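Local coordinates for transcriptional regulator, putative (Pseudomonas syringae pv. tomato, PDB 2R5F), which probably regulates transcription as a DNA-binding member of the SorC family, with a sugar-binding domain that is likely to sense a carbohydrate effector, at residues A[43-47]-A[252-256]; A[57-63]-A[86-92]; A[73-79]-A[110-115]; A[119-123]-A[143-149]. All blocks are in the same frame, centred on the assembly; numbering follows the deposited sequence.

How the contacts relate
Contact 1, buried and free of hydrogen bonds between its segments, lays helix 36-54 on strand 251-255, while contact 2, also largely buried, pairs neighbouring strands of the same sheet through backbone hydrogen bonds and a His-carboxylate pair. Contacts 3 and 4 are only partly buried. Contact 3 joins the end of helix 68-75 and its exit loop to helix 101-115 by aliphatic and selenomethionine packing, with an arginine at its edge, touching contact 1 through Ala47 and Met73 and contact 2 through Ile61, Ile63 and Val89. Contact 4 mixes aliphatic, aromatic and arginine packing; its strand 119-120 lies beside strand 88-94 of contact 2, and its Arg149 forms a salt bridge with Glu88.

Contact 1 (A[43-47]-A[252-256]); sequences IGSAA and LITDV
A chi1 of -68° in Ile43 and -56° in Ile253 gives both isoleucines the same shape, CG1 beside the backbone N and CG2 anti to it, and the two CG2 methyls meet, 3.9 Å apart. From there the side chains run past one another in opposite directions. CD1 of Ile43 extends along the strand backbone to lie 3.9 Å from CA of Thr254, and its CG2 also rests 3.6 Å from the carbonyl O of Ile253. CD1 of Ile253 goes the other way, reaching 3.8 Å from CA of Ala47, while its CG2 meets Ala46 CB at 3.9 Å. The axes of helix 43-47 and strand 252-255 approach to 8.2 Å, a closeness consistent with the small side chains of Ala46 and Ala47, as helices cover the parallel strands of a Rossmann-like domain; Val28 and Leu230, from the two flanking strands, complete the apolar bed. Polar groups turn elsewhere: Thr254 OG1 bonds to Ala231 O, and Asp255, N-cap of the helix that follows, also bonds to Thr258. With no hydrogen bond between the segments and every touching residue buried, the cohesion here comes from close-fitting methyl groups.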
loop_
_atom_site.group_PDB
_atom_site.type_symbol
_atom_site.label_atom_id
_atom_site.label_comp_id
_atom_site.label_asym_id
_atom_site.label_seq_id
_atom_site.Cartn_x
_atom_site.Cartn_y
_atom_site.Cartn_z
ATOM N N ILE A 43 -1.894 -2.232 -12.146
ATOM C CA ILE A 43 -1.112 -1.744 -10.984
ATOM C C ILE A 43 -0.490 -2.906 -10.221
ATOM O O ILE A 43 0.722 -2.895 -9.927
ATOM C CB ILE A 43 -1.944 -0.813 -10.038
ATOM C CG1 ILE A 43 -2.262 0.508 -10.758
ATOM C CG2 ILE A 43 -1.159 -0.504 -8.715
ATOM C CD1 ILE A 43 -3.413 1.243 -10.154
ATOM N N GLY A 44 -1.305 -3.906 -9.892
ATOM C CA GLY A 44 -0.786 -5.110 -9.213
ATOM C C GLY A 44 0.356 -5.756 -9.979
ATOM O O GLY A 44 1.397 -6.070 -9.417
ATOM N N SER A 45 0.182 -5.945 -11.272
ATOM C CA SER A 45 1.244 -6.524 -12.110
ATOM C C SER A 45 2.550 -5.729 -12.105
ATOM O O SER A 45 3.628 -6.305 -11.980
ATOM C CB SER A 45 0.758 -6.704 -13.550
ATOM O OG SER A 45 1.847 -7.149 -14.341
ATOM N N ALA A 46 2.450 -4.404 -12.246
ATOM C CA ALA A 46 3.622 -3.536 -12.190
ATOM C C ALA A 46 4.269 -3.621 -10.796
ATOM O O ALA A 46 5.498 -3.643 -10.676
ATOM C CB ALA A 46 3.229 -2.092 -12.536
ATOM N N ALA A 47 3.430 -3.691 -9.759
ATOM C CA ALA A 47 3.869 -3.839 -8.353
ATOM C C ALA A 47 4.663 -5.122 -8.116
ATOM O O ALA A 47 5.726 -5.101 -7.468
ATOM C CB ALA A 47 2.654 -3.806 -7.413
ATOM N N LEU A 252 4.661 5.813 -6.087
ATOM C CA LEU A 252 3.263 5.596 -6.424
ATOM C C LEU A 252 3.221 4.876 -7.727
ATOM O O LEU A 252 3.870 5.303 -8.670
ATOM C CB LEU A 252 2.516 6.939 -6.543
ATOM C CG LEU A 252 1.134 6.902 -7.172
ATOM C CD1 LEU A 252 0.067 6.241 -6.268
ATOM C CD2 LEU A 252 0.771 8.352 -7.587
ATOM N N ILE A 253 2.485 3.768 -7.767
ATOM C CA ILE A 253 2.162 3.091 -9.012
ATOM C C ILE A 253 0.670 3.281 -9.299
ATOM O O ILE A 253 -0.168 2.982 -8.455
ATOM C CB ILE A 253 2.488 1.592 -8.963
ATOM C CG1 ILE A 253 3.986 1.398 -8.585
ATOM C CG2 ILE A 253 2.124 0.958 -10.308
ATOM C CD1 ILE A 253 4.381 -0.092 -8.319
ATOM N N THR A 254 0.362 3.830 -10.481
ATOM C CA THR A 254 -0.988 4.225 -10.801
ATOM C C THR A 254 -1.203 4.164 -12.301
ATOM O O THR A 254 -0.259 4.028 -13.073
ATOM C CB THR A 254 -1.315 5.667 -10.244
ATOM O OG1 THR A 254 -2.725 5.868 -10.306
ATOM C CG2 THR A 254 -0.605 6.784 -11.004
ATOM N N ASP A 255 -2.442 4.280 -12.733
ATOM C CA ASP A 255 -2.747 4.219 -14.179
ATOM C C ASP A 255 -2.648 5.593 -14.854
ATOM O O ASP A 255 -2.539 6.617 -14.167
ATOM C CB ASP A 255 -4.156 3.632 -14.375
ATOM C CG ASP A 255 -5.216 4.454 -13.666
ATOM O OD1 ASP A 255 -5.244 4.428 -12.427
ATOM O OD2 ASP A 255 -5.987 5.155 -14.352
ATOM N N VAL A 256 -2.706 5.614 -16.191
ATOM C CA VAL A 256 -2.630 6.853 -16.977
ATOM C C VAL A 256 -3.740 7.861 -16.644
ATOM O O VAL A 256 -3.486 9.036 -16.507
ATOM C CB VAL A 256 -2.720 6.611 -18.552
ATOM C CG1 VAL A 256 -2.491 7.916 -19.303
ATOM C CG2 VAL A 256 -1.754 5.614 -19.025
#

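Contact 2 (A[57-63]-A[86-92])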
loop_
_atom_site.group_PDB
_atom_site.type_symbol
_atom_site.label_atom_id
_atom_site.label_comp_id
_atom_site.label_asym_id
_atom_site.label_seq_id
_atom_site.Cartn_x
_atom_site.Cartn_y
_atom_site.Cartn_z
ATOM N N ALA A 57 16.879 -8.310 0.415
ATOM C CA ALA A 57 16.698 -9.388 1.389
ATOM C C ALA A 57 16.696 -8.848 2.818
ATOM O O ALA A 57 16.220 -9.518 3.741
ATOM C CB ALA A 57 17.762 -10.463 1.218
ATOM N N GLN A 58 17.211 -7.629 2.977
ATOM C CA GLN A 58 17.265 -6.932 4.259
ATOM C C GLN A 58 15.973 -6.173 4.593
ATOM O O GLN A 58 15.783 -5.746 5.736
ATOM C CB GLN A 58 18.452 -5.971 4.278
ATOM C CG GLN A 58 19.625 -6.412 5.146
ATOM C CD GLN A 58 20.064 -7.851 4.885
ATOM O OE1 GLN A 58 20.631 -8.167 3.832
ATOM N NE2 GLN A 58 19.817 -8.725 5.856
ATOM N N ASP A 59 15.085 -6.034 3.612
ATOM C CA ASP A 59 13.830 -5.274 3.786
ATOM C C ASP A 59 12.856 -5.983 4.733
ATOM O O ASP A 59 12.692 -7.201 4.673
ATOM C CB ASP A 59 13.141 -5.044 2.436
ATOM C CG ASP A 59 13.590 -3.757 1.720
ATOM O OD1 ASP A 59 13.993 -2.757 2.358
ATOM O OD2 ASP A 59 13.504 -3.738 0.478
ATOM N N HIS A 60 12.237 -5.203 5.615
ATOM C CA HIS A 60 11.188 -5.666 6.502
ATOM C C HIS A 60 9.920 -5.027 5.970
ATOM O O HIS A 60 9.753 -3.811 6.086
ATOM C CB HIS A 60 11.448 -5.153 7.922
ATOM C CG HIS A 60 12.721 -5.660 8.535
ATOM N ND1 HIS A 60 12.739 -6.465 9.652
ATOM C CD2 HIS A 60 14.015 -5.475 8.184
ATOM C CE1 HIS A 60 13.988 -6.751 9.964
ATOM N NE2 HIS A 60 14.783 -6.159 9.091
ATOM N N ILE A 61 9.040 -5.845 5.400
ATOM C CA ILE A 61 7.892 -5.379 4.659
ATOM C C ILE A 61 6.635 -5.288 5.521
ATOM O O ILE A 61 6.364 -6.189 6.296
ATOM C CB ILE A 61 7.602 -6.326 3.485
ATOM C CG1 ILE A 61 8.780 -6.313 2.507
ATOM C CG2 ILE A 61 6.240 -5.964 2.820
ATOM C CD1 ILE A 61 8.750 -7.424 1.518
ATOM N N GLY A 62 5.888 -4.188 5.406
ATOM C CA GLY A 62 4.563 -4.102 6.036
ATOM C C GLY A 62 3.592 -3.986 4.889
ATOM O O GLY A 62 3.905 -3.331 3.913
ATOM N N ILE A 63 2.437 -4.648 4.961
ATOM C CA ILE A 63 1.428 -4.477 3.913
ATOM C C ILE A 63 0.044 -4.160 4.499
ATOM O O ILE A 63 -0.355 -4.688 5.548
ATOM C CB ILE A 63 1.303 -5.674 2.902
ATOM C CG1 ILE A 63 0.731 -6.945 3.563
ATOM C CG2 ILE A 63 2.604 -5.947 2.154
ATOM C CD1 ILE A 63 0.066 -7.939 2.533
ATOM N N ALA A 86 13.178 -11.517 1.745
ATOM C CA ALA A 86 12.926 -10.440 2.688
ATOM C C ALA A 86 13.114 -10.939 4.095
ATOM O O ALA A 86 13.087 -12.139 4.325
ATOM C CB ALA A 86 11.496 -9.851 2.507
ATOM N N GLN A 87 13.284 -10.017 5.044
ATOM C CA GLN A 87 13.321 -10.360 6.480
ATOM C C GLN A 87 11.967 -10.767 7.103
ATOM O O GLN A 87 11.914 -11.715 7.871
ATOM C CB GLN A 87 13.939 -9.213 7.299
ATOM C CG GLN A 87 15.393 -8.922 6.978
ATOM C CD GLN A 87 16.247 -10.154 7.160
ATOM O OE1 GLN A 87 16.614 -10.501 8.277
ATOM N NE2 GLN A 87 16.535 -10.840 6.066
ATOM N N GLU A 88 10.882 -10.067 6.781
ATOM C CA GLU A 88 9.550 -10.410 7.314
ATOM C C GLU A 88 8.452 -9.657 6.547
ATOM O O GLU A 88 8.740 -8.698 5.835
ATOM C CB GLU A 88 9.469 -10.047 8.802
ATOM C CG GLU A 88 9.822 -8.565 9.058
ATOM C CD GLU A 88 9.882 -8.165 10.518
ATOM O OE1 GLU A 88 8.951 -8.503 11.275
ATOM O OE2 GLU A 88 10.835 -7.454 10.901
ATOM N N VAL A 89 7.210 -10.117 6.691
ATOM C CA VAL A 89 6.035 -9.453 6.167
ATOM C C VAL A 89 5.116 -9.253 7.374
ATOM O O VAL A 89 4.751 -10.217 8.045
ATOM C CB VAL A 89 5.339 -10.304 5.083
ATOM C CG1 VAL A 89 4.023 -9.644 4.603
ATOM C CG2 VAL A 89 6.312 -10.526 3.913
ATOM N N VAL A 90 4.804 -7.993 7.669
ATOM C CA VAL A 90 3.964 -7.630 8.817
ATOM C C VAL A 90 2.614 -7.144 8.296
ATOM O O VAL A 90 2.538 -6.340 7.349
ATOM C CB VAL A 90 4.670 -6.556 9.709
ATOM C CG1 VAL A 90 3.830 -6.180 10.964
ATOM C CG2 VAL A 90 6.068 -7.051 10.091
ATOM N N GLN A 91 1.548 -7.676 8.875
ATOM C CA GLN A 91 0.207 -7.199 8.597
ATOM C C GLN A 91 0.038 -5.836 9.255
ATOM O O GLN A 91 0.203 -5.726 10.470
ATOM C CB GLN A 91 -0.796 -8.174 9.185
ATOM C CG GLN A 91 -2.215 -7.697 9.068
ATOM C CD GLN A 91 -3.182 -8.832 9.213
ATOM O OE1 GLN A 91 -2.780 -9.946 9.510
ATOM N NE2 GLN A 91 -4.461 -8.556 9.028
ATOM N N LEU A 92 -0.303 -4.805 8.474
ATOM C CA LEU A 92 -0.335 -3.430 9.016
ATOM C C LEU A 92 -1.704 -2.924 9.428
ATOM O O LEU A 92 -1.806 -1.789 9.888
ATOM C CB LEU A 92 0.250 -2.427 8.030
ATOM C CG LEU A 92 1.721 -2.479 7.621
ATOM C CD1 LEU A 92 1.947 -1.374 6.617
ATOM C CD2 LEU A 92 2.676 -2.357 8.777
#
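Strands 60-63 and 88-91 are parallel neighbours in the sheet, joined through helix 68-75 in a beta-alpha-beta crossover of the Rossmann-like fold. Backbone bonds zip them together: Ile61 N to Glu88 O, Val90 N to Ile61 O at 2.8 Å, Ile63 N to Val90 O, and Leu92 N to Ile63 O. Toward the N-terminal end, Gln87 N adds a bond to Asp59 O at 2.9 Å.

Side chains around His60 add polar and CH-pi contacts. The bent chain of Gln87 (chi2 -57°) carries its amide back to the loop, where NE2 gives a 2.7 Å hydrogen bond to Ala57 O. On the way, its CB sits 3.6 Å from the centroid of the His60 ring, almost squarely above it in a CH-pi contact. At the ring edge, ND1 of His60 donates to OE2 of Glu88 in a nearly straight bond (171°); the separation is unusually short and its exact value doubtful. The same OE2 takes a salt bridge from Arg149, so two nitrogens hold it, and the nearby positive charge would probably stabilise the carboxylate as an anion.

One group of apolar contacts lies on the face of Ile61, Ile63 and Val89, which turn toward helix 101-115. Ile61 CD1 reaches Ala86 CB at 3.8 Å, and Ile63 CG1 lies 4.4 Å from Val89 CG1. On the face of His60 and Val90, Leu92 folds over Gly62, with Leu92 CD1 3.5 Å from Gly62 C.

Contact 3 (A[73-79]-A[110-115]); sequences MVSHMHP and RLATLL
NH2 of Arg110 lies 3.8 Å from Val74 CG1 and 4.2 Å from Ser75 CA, contacts of packing, since no hydrogen bond joins the two segments. The arginine chain, bent at chi3 (69°), lays one face of its guanidinium over the Val74 methyl, which sits toward the rim of the flat group. The valine fork spreads the contact further: CG1 also meets Leu114 CD1 at 3.7 Å, and CG2 faces Leu111. Met77, a selenomethionine, approaches from the loop that follows the helix. Its CG touches Leu114 CD1, its SE comes within 3.6 Å of Leu111 CD1, and its chain turns at chi3 to direct CE to Leu115 CD2 at 3.8 Å. Leu114 thus wedges between both parts of 73-79, one methyl against Val74 and Met77, the other, CD2, 3.5 Å from the carbonyl carbon of His78. Met73, likewise a selenomethionine, adds a looser touch by CE on Leu111 CD2. The contact joins helix 68-75 and its exit loop to the C-terminal part of helix 101-115; on the sheet side Leu111 and Leu115 rest on Ile63 and Ile61 of strand 60-63, while Met73 and Met77 pack against helix 36-54.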
loop_
_atom_site.group_PDB
_atom_site.type_symbol
_atom_site.label_atom_id
_atom_site.label_comp_id
_atom_site.label_asym_id
_atom_site.label_seq_id
_atom_site.Cartn_x
_atom_site.Cartn_y
_atom_site.Cartn_z
HETATM N N MSE A 73 -1.479 -7.552 -6.678
HETATM C CA MSE A 73 -0.018 -7.705 -6.728
HETATM C C MSE A 73 0.375 -9.125 -6.375
HETATM O O MSE A 73 1.084 -9.764 -7.135
HETATM C CB MSE A 73 0.686 -6.729 -5.802
HETATM C CG MSE A 73 2.198 -6.919 -5.718
HETATM SE SE MSE A 73 2.903 -5.865 -4.242
HETATM C CE MSE A 73 2.566 -7.102 -2.769
ATOM N N VAL A 74 -0.125 -9.639 -5.248
ATOM C CA VAL A 74 0.318 -10.962 -4.790
ATOM C C VAL A 74 -0.022 -12.036 -5.824
ATOM O O VAL A 74 0.804 -12.892 -6.113
ATOM C CB VAL A 74 -0.214 -11.319 -3.386
ATOM C CG1 VAL A 74 0.024 -12.825 -3.072
ATOM C CG2 VAL A 74 0.457 -10.438 -2.337
ATOM N N SER A 75 -1.204 -11.937 -6.433
ATOM C CA SER A 75 -1.638 -12.923 -7.422
ATOM C C SER A 75 -0.839 -12.885 -8.727
ATOM O O SER A 75 -0.907 -13.828 -9.520
ATOM C CB SER A 75 -3.129 -12.792 -7.714
ATOM O OG SER A 75 -3.335 -11.780 -8.676
ATOM N N HIS A 76 -0.077 -11.813 -8.930
ATOM C CA HIS A 76 0.825 -11.660 -10.082
ATOM C C HIS A 76 2.257 -12.106 -9.816
ATOM O O HIS A 76 3.090 -12.073 -10.720
ATOM C CB HIS A 76 0.835 -10.206 -10.592
ATOM C CG HIS A 76 -0.327 -9.870 -11.467
ATOM N ND1 HIS A 76 -0.393 -10.249 -12.791
ATOM C CD2 HIS A 76 -1.478 -9.208 -11.208
ATOM C CE1 HIS A 76 -1.531 -9.826 -13.313
ATOM N NE2 HIS A 76 -2.210 -9.197 -12.372
HETATM N N MSE A 77 2.556 -12.500 -8.581
HETATM C CA MSE A 77 3.908 -12.978 -8.256
HETATM C C MSE A 77 4.025 -14.505 -8.132
HETATM O O MSE A 77 3.025 -15.218 -7.967
HETATM C CB MSE A 77 4.544 -12.218 -7.069
HETATM C CG MSE A 77 3.671 -11.897 -5.887
HETATM SE SE MSE A 77 4.385 -10.428 -4.729
HETATM C CE MSE A 77 6.151 -11.169 -4.314
ATOM N N HIS A 78 5.257 -14.992 -8.228
ATOM C CA HIS A 78 5.516 -16.430 -8.355
ATOM C C HIS A 78 6.418 -16.994 -7.238
ATOM O O HIS A 78 7.188 -16.240 -6.623
ATOM C CB HIS A 78 6.111 -16.721 -9.742
ATOM C CG HIS A 78 5.178 -16.421 -10.877
ATOM N ND1 HIS A 78 5.330 -15.322 -11.698
ATOM C CD2 HIS A 78 4.072 -17.068 -11.318
ATOM C CE1 HIS A 78 4.361 -15.306 -12.598
ATOM N NE2 HIS A 78 3.583 -16.355 -12.388
ATOM N N PRO A 79 6.321 -18.319 -6.968
ATOM C CA PRO A 79 7.165 -18.982 -5.956
ATOM C C PRO A 79 8.629 -19.123 -6.389
ATOM O O PRO A 79 9.283 -18.130 -6.727
ATOM C CB PRO A 79 6.532 -20.375 -5.827
ATOM C CG PRO A 79 5.213 -20.299 -6.548
ATOM C CD PRO A 79 5.398 -19.279 -7.601
ATOM N N ARG A 110 0.340 -15.510 2.626
ATOM C CA ARG A 110 0.661 -15.862 1.248
ATOM C C ARG A 110 1.902 -15.136 0.766
ATOM O O ARG A 110 2.759 -15.758 0.204
ATOM C CB ARG A 110 -0.490 -15.550 0.316
ATOM C CG ARG A 110 -1.524 -16.615 0.249
ATOM C CD ARG A 110 -2.707 -16.158 -0.556
ATOM N NE ARG A 110 -2.389 -16.027 -1.975
ATOM C CZ ARG A 110 -3.083 -15.275 -2.833
ATOM N NH1 ARG A 110 -4.136 -14.574 -2.421
ATOM N NH2 ARG A 110 -2.730 -15.219 -4.111
ATOM N N LEU A 111 2.008 -13.831 1.022
ATOM C CA LEU A 111 3.162 -13.016 0.630
ATOM C C LEU A 111 4.463 -13.418 1.324
ATOM O O LEU A 111 5.524 -13.442 0.704
ATOM C CB LEU A 111 2.873 -11.514 0.816
ATOM C CG LEU A 111 4.042 -10.607 0.372
ATOM C CD1 LEU A 111 4.321 -10.808 -1.113
ATOM C CD2 LEU A 111 3.872 -9.114 0.729
ATOM N N ALA A 112 4.381 -13.749 2.609
ATOM C CA ALA A 112 5.523 -14.285 3.341
ATOM C C ALA A 112 5.982 -15.638 2.764
ATOM O O ALA A 112 7.190 -15.936 2.683
ATOM C CB ALA A 112 5.174 -14.399 4.786
ATOM N N THR A 113 5.024 -16.458 2.352
ATOM C CA THR A 113 5.347 -17.748 1.753
ATOM C C THR A 113 6.118 -17.525 0.463
ATOM O O THR A 113 7.207 -18.094 0.280
ATOM C CB THR A 113 4.099 -18.619 1.581
ATOM O OG1 THR A 113 3.626 -18.981 2.878
ATOM C CG2 THR A 113 4.392 -19.911 0.809
ATOM N N LEU A 114 5.574 -16.661 -0.394
ATOM C CA LEU A 114 6.218 -16.286 -1.645
ATOM C C LEU A 114 7.667 -15.797 -1.463
ATOM O O LEU A 114 8.575 -16.256 -2.175
ATOM C CB LEU A 114 5.386 -15.243 -2.396
ATOM C CG LEU A 114 4.140 -15.813 -3.082
ATOM C CD1 LEU A 114 3.193 -14.681 -3.392
ATOM C CD2 LEU A 114 4.520 -16.534 -4.341
ATOM N N LEU A 115 7.868 -14.912 -0.493
ATOM C CA LEU A 115 9.178 -14.332 -0.192
ATOM C C LEU A 115 10.067 -15.198 0.678
ATOM O O LEU A 115 11.219 -14.833 0.950
ATOM C CB LEU A 115 9.006 -12.919 0.412
ATOM C CG LEU A 115 8.218 -11.982 -0.530
ATOM C CD1 LEU A 115 7.963 -10.613 0.078
ATOM C CD2 LEU A 115 8.931 -11.847 -1.866
#

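Contact 4 (A[119-123]-A[143-149])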
loop_
_atom_site.group_PDB
_atom_site.type_symbol
_atom_site.label_atom_id
_atom_site.label_comp_id
_atom_site.label_asym_id
_atom_site.label_seq_id
_atom_site.Cartn_x
_atom_site.Cartn_y
_atom_site.Cartn_z
ATOM N N ALA A 119 5.926 -14.353 8.707
ATOM C CA ALA A 119 4.785 -13.427 8.656
ATOM C C ALA A 119 4.423 -13.052 10.077
ATOM O O ALA A 119 4.561 -13.866 10.966
ATOM C CB ALA A 119 3.605 -14.084 7.989
ATOM N N PHE A 120 3.983 -11.823 10.284
ATOM C CA PHE A 120 3.481 -11.362 11.589
ATOM C C PHE A 120 2.062 -10.863 11.305
ATOM O O PHE A 120 1.862 -9.882 10.566
ATOM C CB PHE A 120 4.399 -10.284 12.210
ATOM C CG PHE A 120 5.783 -10.795 12.565
ATOM C CD1 PHE A 120 6.030 -11.400 13.788
ATOM C CD2 PHE A 120 6.826 -10.713 11.652
ATOM C CE1 PHE A 120 7.307 -11.893 14.121
ATOM C CE2 PHE A 120 8.103 -11.201 11.973
ATOM C CZ PHE A 120 8.340 -11.792 13.204
ATOM N N LEU A 121 1.097 -11.597 11.842
ATOM C CA LEU A 121 -0.302 -11.535 11.443
ATOM C C LEU A 121 -1.192 -11.038 12.578
ATOM O O LEU A 121 -0.855 -11.180 13.734
ATOM C CB LEU A 121 -0.801 -12.945 11.045
ATOM C CG LEU A 121 -0.013 -13.812 10.057
ATOM C CD1 LEU A 121 -0.629 -15.183 9.983
ATOM C CD2 LEU A 121 0.033 -13.196 8.677
ATOM N N LEU A 122 -2.346 -10.490 12.221
ATOM C CA LEU A 122 -3.350 -10.029 13.168
ATOM C C LEU A 122 -4.650 -10.768 12.869
ATOM O O LEU A 122 -5.547 -10.224 12.203
ATOM C CB LEU A 122 -3.570 -8.521 13.041
ATOM C CG LEU A 122 -2.387 -7.595 13.284
ATOM C CD1 LEU A 122 -2.694 -6.207 12.749
ATOM C CD2 LEU A 122 -2.018 -7.545 14.760
ATOM N N PRO A 123 -4.748 -12.023 13.348
ATOM C CA PRO A 123 -5.902 -12.863 13.084
ATOM C C PRO A 123 -7.224 -12.290 13.545
ATOM O O PRO A 123 -7.345 -11.760 14.658
ATOM C CB PRO A 123 -5.600 -14.144 13.877
ATOM C CG PRO A 123 -4.101 -14.194 13.900
ATOM C CD PRO A 123 -3.747 -12.748 14.150
ATOM N N VAL A 143 -0.909 -9.537 19.382
ATOM C CA VAL A 143 -1.076 -8.205 18.792
ATOM C C VAL A 143 0.166 -7.338 19.008
ATOM O O VAL A 143 0.573 -6.613 18.097
ATOM C CB VAL A 143 -2.366 -7.486 19.314
ATOM C CG1 VAL A 143 -2.368 -6.035 18.944
ATOM C CG2 VAL A 143 -3.630 -8.173 18.775
ATOM N N LYS A 144 0.753 -7.413 20.210
ATOM C CA LYS A 144 1.953 -6.629 20.562
ATOM C C LYS A 144 3.181 -7.067 19.773
ATOM O O LYS A 144 4.083 -6.273 19.534
ATOM C CB LYS A 144 2.273 -6.709 22.068
ATOM C CG LYS A 144 1.179 -6.187 23.004
ATOM C CD LYS A 144 1.680 -5.850 24.421
ATOM C CE LYS A 144 2.620 -6.909 25.029
ATOM N NZ LYS A 144 2.876 -6.669 26.517
ATOM N N GLU A 145 3.206 -8.344 19.412
ATOM C CA GLU A 145 4.237 -8.923 18.551
ATOM C C GLU A 145 4.286 -8.211 17.179
ATOM O O GLU A 145 5.357 -7.813 16.704
ATOM C CB GLU A 145 3.954 -10.432 18.417
ATOM C CG GLU A 145 4.862 -11.193 17.478
ATOM C CD GLU A 145 5.944 -11.981 18.190
ATOM O OE1 GLU A 145 7.108 -11.496 18.207
ATOM O OE2 GLU A 145 5.637 -13.077 18.726
ATOM N N VAL A 146 3.115 -8.012 16.578
ATOM C CA VAL A 146 3.000 -7.245 15.348
ATOM C C VAL A 146 3.322 -5.772 15.604
ATOM O O VAL A 146 4.115 -5.189 14.870
ATOM C CB VAL A 146 1.604 -7.400 14.699
ATOM C CG1 VAL A 146 1.430 -6.439 13.526
ATOM C CG2 VAL A 146 1.393 -8.821 14.240
ATOM N N LEU A 147 2.727 -5.186 16.647
ATOM C CA LEU A 147 2.992 -3.777 16.986
ATOM C C LEU A 147 4.484 -3.501 17.145
ATOM O O LEU A 147 4.979 -2.457 16.737
ATOM C CB LEU A 147 2.253 -3.344 18.264
ATOM C CG LEU A 147 0.736 -3.167 18.266
ATOM C CD1 LEU A 147 0.209 -2.878 19.696
ATOM C CD2 LEU A 147 0.278 -2.072 17.276
ATOM N N HIS A 148 5.192 -4.453 17.741
ATOM C CA HIS A 148 6.624 -4.358 17.942
ATOM C C HIS A 148 7.389 -4.190 16.615
ATOM O O HIS A 148 8.403 -3.473 16.539
ATOM C CB HIS A 148 7.100 -5.600 18.693
ATOM C CG HIS A 148 8.572 -5.635 18.935
ATOM N ND1 HIS A 148 9.174 -4.925 19.952
ATOM C CD2 HIS A 148 9.564 -6.306 18.303
ATOM C CE1 HIS A 148 10.477 -5.150 19.929
ATOM N NE2 HIS A 148 10.741 -5.982 18.936
ATOM N N ARG A 149 6.892 -4.854 15.579
ATOM C CA ARG A 149 7.562 -4.899 14.291
ATOM C C ARG A 149 7.484 -3.579 13.520
ATOM O O ARG A 149 8.367 -3.307 12.707
ATOM C CB ARG A 149 7.002 -6.027 13.420
ATOM C CG ARG A 149 6.902 -7.416 14.048
ATOM C CD ARG A 149 8.230 -7.965 14.560
ATOM N NE ARG A 149 9.375 -7.522 13.763
ATOM C CZ ARG A 149 10.644 -7.549 14.177
ATOM N NH1 ARG A 149 11.611 -7.107 13.370
ATOM N NH2 ARG A 149 10.952 -8.004 15.391
#
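Phe120, on the short strand 119-120, meets helix 138-149 where that helix packs against the sheet of the Rossmann-like alpha/beta domain. Its CB lies 3.9 Å from Val146 CG2. With chi1 at -65°, CG swings to the side of the backbone N, and the ring slides beneath Arg149, whose CG is 3.9 Å from Phe120 CG and also lies over CD2. Along one edge, CD1 faces the aliphatic CG of Glu145 at 3.9 Å, a carbon lying near the ring plane, and CE1 comes near Glu145 OE1. Farther out, CE1, CE2 and CZ share the CD methylene of Arg149, which stands over the ring centre, 3.9 Å from the centroid and only 4° off the normal, in a clear CH-pi contact. The guanidinium is inclined 21° to the ring but lies too far along for more than a weak cation-pi attraction; its NH1 continues to Glu88 in a salt bridge that probably holds the aliphatic part of the arginine above the ring.

Leu122 carries the contact on from Val146 toward Val143, a turn earlier. Its CD2 presses on Val146 CB at 3.6 Å and, more loosely, on Val143, near Val214 of strand 214-215. Val146 is therefore flanked by Phe120 and Leu122, and it also packs on Val90 of the adjoining strand. Its CG2 methyl ends 3.3 Å from the carbonyl O of Leu121.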